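Two-component sensor histidine kinase (Nostoc sp., PDB 6OZB) probably senses light through a bilin chromophore held in its GAF domain, here phycoerythrobilin, and passes the signal on as a phytochrome-type sensor histidine kinase. Local coordinates at residues 61-67 / 79-85; 146-152 / 168-174; 21-25 / 38-42. The protein carries 1 engineered substitution. All blocks are in the same frame, centred on the assembly; numbering follows the deposited sequence.

Interaction 1 of 3, residues 61-67 / 79-85; sequences GSGQVIA and LGLNFPA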
# COMPACT_ATOMS: atom_id res chain seq x y z
N GLY C 61 -2.34 13.46 -27.96
CA GLY C 61 -2.15 12.61 -26.79
C GLY C 61 -1.53 11.25 -27.07
O GLY C 61 -1.12 10.53 -26.16
N SER C 62 -1.51 10.87 -28.35
CA SER C 62 -0.71 9.73 -28.78
C SER C 62 0.73 10.10 -28.63
O SER C 62 1.07 11.23 -28.28
CB SER C 62 -1.00 9.35 -30.23
OG SER C 62 -0.54 10.36 -31.12
N GLY C 63 1.61 9.16 -28.92
CA GLY C 63 3.01 9.44 -28.78
C GLY C 63 3.91 8.45 -29.48
O GLY C 63 3.43 7.48 -30.07
N GLN C 64 5.21 8.71 -29.40
CA GLN C 64 6.21 7.95 -30.11
C GLN C 64 7.47 7.70 -29.26
O GLN C 64 7.93 8.57 -28.50
CB GLN C 64 6.59 8.67 -31.40
CG GLN C 64 7.61 7.91 -32.26
CD GLN C 64 7.88 8.59 -33.59
OE1 GLN C 64 8.08 9.80 -33.66
NE2 GLN C 64 7.88 7.80 -34.65
N VAL C 65 8.02 6.50 -29.37
CA VAL C 65 9.29 6.22 -28.74
C VAL C 65 10.37 6.85 -29.61
O VAL C 65 10.58 6.43 -30.75
CB VAL C 65 9.51 4.70 -28.55
CG1 VAL C 65 10.87 4.43 -27.96
CG2 VAL C 65 8.43 4.11 -27.68
N ILE C 66 11.02 7.89 -29.10
CA ILE C 66 12.00 8.63 -29.91
C ILE C 66 13.43 8.32 -29.53
O ILE C 66 14.35 8.71 -30.23
CB ILE C 66 11.77 10.15 -29.85
CG1 ILE C 66 11.79 10.68 -28.41
CG2 ILE C 66 10.46 10.48 -30.53
CD1 ILE C 66 12.07 12.19 -28.34
N ALA C 67 13.62 7.64 -28.40
CA ALA C 67 14.95 7.16 -28.01
C ALA C 67 14.83 5.92 -27.14
O ALA C 67 13.88 5.79 -26.36
CB ALA C 67 15.72 8.25 -27.29
N LEU C 79 11.75 1.45 -30.63
CA LEU C 79 12.13 2.73 -31.20
C LEU C 79 11.33 3.05 -32.46
O LEU C 79 11.17 2.20 -33.36
CB LEU C 79 13.62 2.73 -31.52
CG LEU C 79 14.16 4.05 -32.03
CD1 LEU C 79 14.15 5.16 -30.96
CD2 LEU C 79 15.56 3.83 -32.60
N GLY C 80 10.81 4.27 -32.54
CA GLY C 80 10.06 4.69 -33.71
C GLY C 80 8.60 4.30 -33.66
O GLY C 80 7.81 4.76 -34.49
N LEU C 81 8.21 3.43 -32.74
CA LEU C 81 6.81 3.00 -32.72
C LEU C 81 5.92 4.08 -32.11
O LEU C 81 6.33 4.80 -31.18
CB LEU C 81 6.63 1.70 -31.96
CG LEU C 81 7.33 0.49 -32.57
CD1 LEU C 81 7.04 -0.71 -31.71
CD2 LEU C 81 6.90 0.27 -34.01
N ASN C 82 4.71 4.18 -32.66
CA ASN C 82 3.67 5.08 -32.15
C ASN C 82 2.66 4.34 -31.31
O ASN C 82 2.28 3.22 -31.62
CB ASN C 82 2.94 5.78 -33.30
CG ASN C 82 3.82 6.74 -34.06
OD1 ASN C 82 4.22 7.78 -33.53
ND2 ASN C 82 4.11 6.40 -35.30
N PHE C 83 2.19 4.99 -30.25
CA PHE C 83 1.15 4.39 -29.43
C PHE C 83 -0.02 5.36 -29.28
O PHE C 83 0.19 6.57 -29.15
CB PHE C 83 1.70 4.01 -28.07
CG PHE C 83 2.77 2.95 -28.13
CD1 PHE C 83 4.07 3.29 -28.39
CD2 PHE C 83 2.46 1.60 -27.97
CE1 PHE C 83 5.07 2.34 -28.46
CE2 PHE C 83 3.45 0.63 -28.05
CZ PHE C 83 4.76 1.00 -28.30
N PRO C 84 -1.25 4.84 -29.27
CA PRO C 84 -2.44 5.70 -29.24
C PRO C 84 -2.67 6.38 -27.90
O PRO C 84 -2.15 5.96 -26.86
CB PRO C 84 -3.57 4.73 -29.56
CG PRO C 84 -3.10 3.42 -29.14
CD PRO C 84 -1.61 3.41 -29.27
N ALA C 85 -3.45 7.46 -27.94
CA ALA C 85 -3.81 8.20 -26.74
C ALA C 85 -4.48 7.29 -25.72
O ALA C 85 -4.26 7.44 -24.52
CB ALA C 85 -4.74 9.36 -27.09
O HOH W 1 0.01 7.84 -25.60

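Interaction 2 of 3, residues 146-152 / 168-174; sequences MGVKSSV and SHHSENR. With PEB (phycoerythrobilin), chain F.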
# COMPACT_ATOMS: atom_id res chain seq x y z
N MET C 146 4.37 -7.59 -23.21
CA MET C 146 5.73 -7.16 -23.62
C MET C 146 6.85 -7.93 -22.90
O MET C 146 8.03 -7.73 -23.18
CB MET C 146 5.93 -5.68 -23.37
CG MET C 146 5.26 -4.80 -24.38
SD MET C 146 5.59 -3.06 -24.18
CE MET C 146 5.00 -2.75 -22.53
N GLY C 147 6.47 -8.77 -21.95
CA GLY C 147 7.44 -9.50 -21.15
C GLY C 147 8.04 -8.63 -20.04
O GLY C 147 9.11 -8.94 -19.51
N VAL C 148 7.36 -7.55 -19.69
CA VAL C 148 7.84 -6.61 -18.67
C VAL C 148 7.24 -6.98 -17.30
O VAL C 148 6.03 -7.11 -17.18
CB VAL C 148 7.46 -5.20 -19.02
CG1 VAL C 148 7.81 -4.24 -17.90
CG2 VAL C 148 8.16 -4.78 -20.31
N LYS C 149 8.09 -7.14 -16.29
CA LYS C 149 7.65 -7.39 -14.91
C LYS C 149 7.76 -6.17 -14.00
O LYS C 149 7.12 -6.12 -12.94
CB LYS C 149 8.48 -8.56 -14.32
CG LYS C 149 8.06 -9.90 -14.93
CD LYS C 149 8.77 -11.08 -14.32
CE LYS C 149 8.35 -12.37 -15.02
NZ LYS C 149 9.10 -13.52 -14.47
N SER C 150 8.55 -5.18 -14.44
CA SER C 150 8.75 -3.95 -13.69
C SER C 150 8.75 -2.78 -14.64
O SER C 150 9.55 -2.76 -15.58
CB SER C 150 10.10 -3.98 -12.96
OG SER C 150 10.47 -2.70 -12.46
N SER C 151 7.93 -1.77 -14.33
CA SER C 151 7.91 -0.54 -15.12
C SER C 151 8.05 0.65 -14.19
O SER C 151 7.44 0.68 -13.12
CB SER C 151 6.62 -0.44 -15.91
OG SER C 151 6.52 0.79 -16.59
N VAL C 152 8.85 1.64 -14.58
CA VAL C 152 8.98 2.88 -13.82
C VAL C 152 8.89 4.03 -14.80
O VAL C 152 9.61 4.04 -15.81
CB VAL C 152 10.30 2.98 -13.04
CG1 VAL C 152 10.34 4.27 -12.19
CG2 VAL C 152 10.50 1.80 -12.13
N SER C 168 11.28 3.14 -17.87
CA SER C 168 12.25 2.10 -17.56
C SER C 168 11.53 0.76 -17.39
O SER C 168 10.71 0.63 -16.49
CB SER C 168 13.00 2.47 -16.28
OG SER C 168 13.94 1.48 -15.88
N HIS C 169 11.82 -0.19 -18.28
CA HIS C 169 11.22 -1.53 -18.27
C HIS C 169 12.25 -2.58 -17.89
O HIS C 169 13.41 -2.50 -18.30
CB HIS C 169 10.69 -1.93 -19.64
CG HIS C 169 9.44 -1.23 -20.06
ND1 HIS C 169 8.95 -1.33 -21.35
CD2 HIS C 169 8.57 -0.46 -19.38
CE1 HIS C 169 7.82 -0.64 -21.44
NE2 HIS C 169 7.56 -0.11 -20.26
N HIS C 170 11.81 -3.60 -17.14
CA HIS C 170 12.67 -4.72 -16.80
C HIS C 170 11.92 -6.02 -16.88
O HIS C 170 10.74 -6.09 -16.51
CB HIS C 170 13.26 -4.53 -15.42
CG HIS C 170 14.51 -5.30 -15.19
ND1 HIS C 170 15.64 -5.12 -15.95
CD2 HIS C 170 14.80 -6.26 -14.28
CE1 HIS C 170 16.59 -5.93 -15.52
NE2 HIS C 170 16.11 -6.62 -14.50
N SER C 171 12.60 -7.05 -17.38
CA SER C 171 12.00 -8.38 -17.61
C SER C 171 11.90 -9.23 -16.34
O SER C 171 11.31 -10.32 -16.35
CB SER C 171 12.82 -9.16 -18.64
OG SER C 171 14.08 -9.55 -18.11
N GLU C 172 12.46 -8.72 -15.25
CA GLU C 172 12.46 -9.43 -13.99
C GLU C 172 11.94 -8.57 -12.87
O GLU C 172 12.01 -7.34 -12.91
CB GLU C 172 13.87 -9.90 -13.68
CG GLU C 172 14.35 -10.92 -14.72
CD GLU C 172 15.73 -11.48 -14.45
OE1 GLU C 172 16.36 -11.09 -13.44
OE2 GLU C 172 16.18 -12.31 -15.27
N ASN C 173 11.42 -9.25 -11.85
CA ASN C 173 10.90 -8.58 -10.67
C ASN C 173 11.97 -7.72 -10.02
O ASN C 173 13.14 -8.10 -9.92
CB ASN C 173 10.38 -9.60 -9.64
CG ASN C 173 9.35 -10.56 -10.22
OD1 ASN C 173 9.49 -11.79 -10.11
ND2 ASN C 173 8.31 -10.02 -10.83
N ARG C 174 11.60 -6.52 -9.59
CA ARG C 174 12.54 -5.79 -8.77
C ARG C 174 11.82 -4.81 -7.87
O ARG C 174 10.64 -4.55 -8.06
CB ARG C 174 13.58 -5.08 -9.61
CG ARG C 174 13.04 -4.15 -10.62
CD ARG C 174 14.20 -3.59 -11.44
NE ARG C 174 13.90 -2.30 -12.01
CZ ARG C 174 14.34 -1.15 -11.53
NH1 ARG C 174 15.10 -1.10 -10.44
NH2 ARG C 174 14.01 -0.02 -12.15
CHC PEB F . 1.48 3.38 -21.41
NC PEB F . -0.26 3.23 -19.58
C1C PEB F . -0.49 3.72 -18.33
C2C PEB F . 0.55 4.52 -17.94
C3C PEB F . 1.46 4.56 -18.97
C4C PEB F . 0.94 3.74 -20.00
CMC PEB F . 2.73 5.39 -18.88
CAC PEB F . 0.59 5.24 -16.54
CBC PEB F . 0.94 4.25 -15.44
CGC PEB F . 2.43 4.01 -15.46
O1C PEB F . 3.20 5.00 -15.32
O2C PEB F . 2.90 2.84 -15.60
ND PEB F . 3.74 2.80 -20.75
C1D PEB F . 2.88 3.73 -21.58
C2D PEB F . 3.29 3.42 -22.94
C3D PEB F . 4.24 2.42 -22.98
C4D PEB F . 4.60 2.00 -21.67
CMD PEB F . 2.62 4.06 -24.19
CAD PEB F . 4.76 1.78 -24.27
CBD PEB F . 6.10 1.53 -24.39
OD PEB F . 5.43 1.17 -21.34
NA PEB F . -4.05 0.59 -21.60
C1A PEB F . -4.13 -0.01 -22.88
C2A PEB F . -5.57 -0.27 -23.22
C3A PEB F . -6.40 0.23 -22.06
C4A PEB F . -5.37 0.77 -21.05
CMA PEB F . -5.99 0.36 -24.58
CBA PEB F . -8.35 -1.44 -22.24
OA PEB F . -3.16 -0.24 -23.59
CHA PEB F . -5.73 1.23 -19.81
CAA PEB F . -7.31 -0.77 -21.33
NB PEB F . -3.36 2.30 -19.06
C1B PEB F . -4.73 1.84 -18.83
C2B PEB F . -5.12 2.06 -17.46
C3B PEB F . -3.99 2.66 -16.80
C4B PEB F . -2.87 2.83 -17.78
CHB PEB F . -1.67 3.40 -17.41
CMB PEB F . -6.45 1.73 -16.87
CAB PEB F . -3.93 3.06 -15.34
CBB PEB F . -3.24 1.96 -14.56
CGB PEB F . -3.37 2.37 -13.09
O1B PEB F . -2.77 3.42 -12.72
O2B PEB F . -4.09 1.70 -12.31
O HOH W 2 9.76 -11.34 -18.32
O HOH W 3 11.92 -0.97 -14.23

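Interaction 3 of 3, residues 21-25 / 38-42; sequences RITAR and ATTAE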
# COMPACT_ATOMS: atom_id res chain seq x y z
N ARG C 21 26.79 15.07 -17.86
CA ARG C 21 26.99 14.70 -19.24
C ARG C 21 25.88 15.30 -20.12
O ARG C 21 26.13 15.69 -21.25
CB ARG C 21 27.06 13.19 -19.36
CG ARG C 21 28.36 12.59 -18.81
CD ARG C 21 28.30 11.04 -18.87
NE ARG C 21 29.48 10.42 -18.26
CZ ARG C 21 30.68 10.36 -18.84
NH1 ARG C 21 30.87 10.89 -20.04
NH2 ARG C 21 31.70 9.78 -18.21
N ILE C 22 24.66 15.42 -19.62
CA ILE C 22 23.61 16.10 -20.37
C ILE C 22 23.96 17.57 -20.54
O ILE C 22 23.84 18.11 -21.62
CB ILE C 22 22.20 16.00 -19.70
CG1 ILE C 22 21.74 14.55 -19.62
CG2 ILE C 22 21.17 16.80 -20.48
CD1 ILE C 22 20.52 14.36 -18.70
N THR C 23 24.41 18.18 -19.46
CA THR C 23 24.73 19.58 -19.48
C THR C 23 25.85 19.86 -20.49
O THR C 23 25.80 20.85 -21.21
CB THR C 23 25.12 20.05 -18.08
OG1 THR C 23 24.01 19.87 -17.19
CG2 THR C 23 25.51 21.48 -18.10
N ALA C 24 26.82 18.96 -20.59
CA ALA C 24 27.92 19.13 -21.53
C ALA C 24 27.39 19.17 -22.95
O ALA C 24 27.87 19.95 -23.77
CB ALA C 24 28.95 18.03 -21.37
N ARG C 25 26.40 18.33 -23.25
CA ARG C 25 25.81 18.29 -24.58
C ARG C 25 25.05 19.57 -24.91
O ARG C 25 25.07 20.04 -26.06
CB ARG C 25 24.88 17.10 -24.72
CG ARG C 25 25.64 15.79 -24.74
CD ARG C 25 24.70 14.62 -24.85
NE ARG C 25 25.42 13.48 -24.35
CZ ARG C 25 25.09 12.79 -23.26
NH1 ARG C 25 23.98 13.06 -22.53
NH2 ARG C 25 25.87 11.81 -22.89
N ALA C 38 21.59 10.33 -26.99
CA ALA C 38 22.81 9.96 -26.26
C ALA C 38 22.54 9.75 -24.79
O ALA C 38 23.21 8.96 -24.13
CB ALA C 38 23.89 11.01 -26.45
N THR C 39 21.50 10.40 -24.28
CA THR C 39 21.24 10.38 -22.87
C THR C 39 20.60 9.07 -22.43
O THR C 39 20.86 8.60 -21.33
CB THR C 39 20.30 11.56 -22.46
OG1 THR C 39 20.94 12.82 -22.72
CG2 THR C 39 19.92 11.47 -20.99
N THR C 40 19.75 8.49 -23.25
CA THR C 40 19.05 7.29 -22.81
C THR C 40 20.04 6.16 -22.51
O THR C 40 19.83 5.38 -21.58
CB THR C 40 18.01 6.81 -23.83
OG1 THR C 40 18.68 6.23 -24.96
CG2 THR C 40 17.14 7.98 -24.25
N ALA C 41 21.15 6.07 -23.25
CA ALA C 41 22.12 4.99 -22.97
C ALA C 41 22.79 5.14 -21.61
O ALA C 41 23.06 4.17 -20.91
CB ALA C 41 23.19 4.92 -24.06
N GLU C 42 23.09 6.38 -21.25
CA GLU C 42 23.72 6.65 -19.96
C GLU C 42 22.70 6.41 -18.85
O GLU C 42 23.01 5.89 -17.80
CB GLU C 42 24.29 8.08 -20.01
CG GLU C 42 25.46 8.08 -21.01
CD GLU C 42 26.04 9.44 -21.29
OE1 GLU C 42 25.51 10.44 -20.78
OE2 GLU C 42 27.07 9.51 -22.01
O HOH W 4 29.07 11.63 -22.04

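Interaction 1 of 3, residues 61-67 / 79-85
Residues 61-67 and 79-85 run antiparallel, and Gly63 and Phe83 form a hydrogen-bonded pair, with Gly63 N to Phe83 O at 3.0 Å and Phe83 N to Gly63 O at 2.8 Å. Gln64 and Asn82 follow as a non-hydrogen-bonded pair. Beyond them Val65 N donates to Leu81 O, and Gly80 N returns a bond to Val65 O. This joins the short strand 82-83 to the edge of strand 63-70 in the GAF-domain sheet.

Gln64 reaches across segment 79-85. With CG anti to the backbone N (chi1 -178°), its chain lies extended across Leu81 O and the Asn82 amide. Gln64 CB sits 3.3 Å from Asn82 OD1, and the two amide planes are only 24° apart. At the tip Gln64 NE2 donates to Gly80 O at 3.0 Å. The acceptor lies close to the glutamine amide plane, but the donor stands above the plane of the Gly80 carbonyl. Asn82 OD1 takes its hydrogen bond from His58 instead.

Apolar contacts gather round Phe83. Val65 CG2 meets Phe83 CE1 at 3.9 Å, approaching the ring obliquely. Phe83 belongs to the phycoerythrobilin pocket, and Tyr55 of strand 51-57 packs against it too. Separately, Leu79 CD1 folds back onto the backbone, 3.5 Å from Ile66 C. Ile66 and Ala67 both face Ile54 in a classic beta bulge.

At the far end Ala85 CB packs against the backbone of Gly61 and Ser62. A water donates to both Gly61 O and Pro84 O, so it bridges the segments where direct pairing has ended. The contact is therefore mixed: backbone bonds set the register, the Gln64 amide adds one more bond, and Val65 CG2 packs obliquely on a chromophore-pocket ring.

Interaction 2 of 3, residues 146-152 / 168-174
His169 reaches from strand 161-170 across Ser151 and Val148 to the chromophore. The segments belong to an antiparallel beta hairpin of the GAF sheet, with Ser150-His170 and Val152-Ser168 as hydrogen-bonded pairs. A classic beta bulge begins the pairing: Lys149 N and Ser150 N both donate to His170 O.

From His169 CB the side chain lies against Val148, whose CG2 is 3.9 Å away. CG lies beside the backbone N (chi1 -73°), which carries the ring across the Val148 methyls. Val148 CG2 also touches CG, and comes to 3.7 Å from His169 ND1 at an oblique approach to the ring. ND1 is hydrogen-bonded to Arg51. At the ring edge, His169 CD2 meets Ser151 OG, near the ring plane. CE1 touches Met146 CE at 3.7 Å. At the tip, NE2 donates to the phycoerythrobilin oxygen OD at 2.7 Å. This bond is weak, bent to 126° at the hydrogen, although OD lies near the ring plane. Replacing His169 by a leucine would probably leave chromophore OD without this donor and Arg51 without its ND1 partner.

The other face of the sheet carries Ser150 and Val152, and the Arg174 side chain comes in beside them. Arg174 CG sits 3.5 Å from Ser150 OG, and its guanidinium is salt-bridged to Glu180. Val152 packs on helix 178-201. Lys149 extends along the turn, its CD 3.3 Å from Ser171 O. Gly147, with positive phi just after the preceding helix, forms a Schellman motif, and a donating water links its carbonyl to Ser171 O. A second water is held between the two strands and Arg174: it donates to Ser168 O, is bonded to Ser150 OG, and accepts from Arg174 NH2 at 3.1 Å.

Interaction 3 of 3, residues 21-25 / 38-42
Ile22 and Thr39 belong to the close-packed part of an antiparallel helix pair, made by helices 12-27 and 32-47. The axes of the two short segments stay 10.8 Å apart at an angle of 169°, so side chains rather than backbones fill the gap. Ile22 CD1 lies 3.7 Å from Thr39 CG2, and Ile22 CG1 touches Thr39 OG1. Both residues are buried. The Thr39 hydroxyl is hydrogen-bonded to Ile35 O within its own helix, while Ile22 also touches Gln190 of helix 178-201.

Arg25 is also closely packed. It stretches across with an extended chain and ends between the helices. Ala38 CB sits over one face of its guanidinium, 3.6 Å above the plane, and Arg21 O lies over the opposite face. Both are offset toward the rim, and together they probably limit how the group can tilt. Arg25 and Glu42 come from opposite directions and form a salt bridge at the guanidinium edge. The modelled spacing there is too tight for the exact position of NH2 to be relied on.

The looser side is bridged by water. Arg21, an exposed residue, crosses Glu42 at about a right angle. Its aliphatic CD rests 3.4 Å from Glu42 OE1, while its guanidinium makes no direct bond to the carboxylate. A water joins them instead, accepting from Arg21 NH1 at 2.8 Å and donating to Glu42 OE2 at 2.9 Å.

Overall arrangement
Along the chain interaction 3 comes first, then interaction 1, then interaction 2, each closing before the next opens. Interactions 1 and 2 share the antiparallel GAF sheet, with centres 19 Å apart. Strand 51-57 lies between their strands 63-70 and 161-170. Both contribute to the phycoerythrobilin pocket, through Phe83 and His169. Interaction 3 joins helices 12-27 and 32-47, with its centre 21 Å from that of interaction 1 and 23 Å from that of interaction 2. It still touches interaction 1, where Thr40 CG2, in the modelled conformer, packs on Ala67 CB. The sheet thus connects the chromophore pocket with the helical layer.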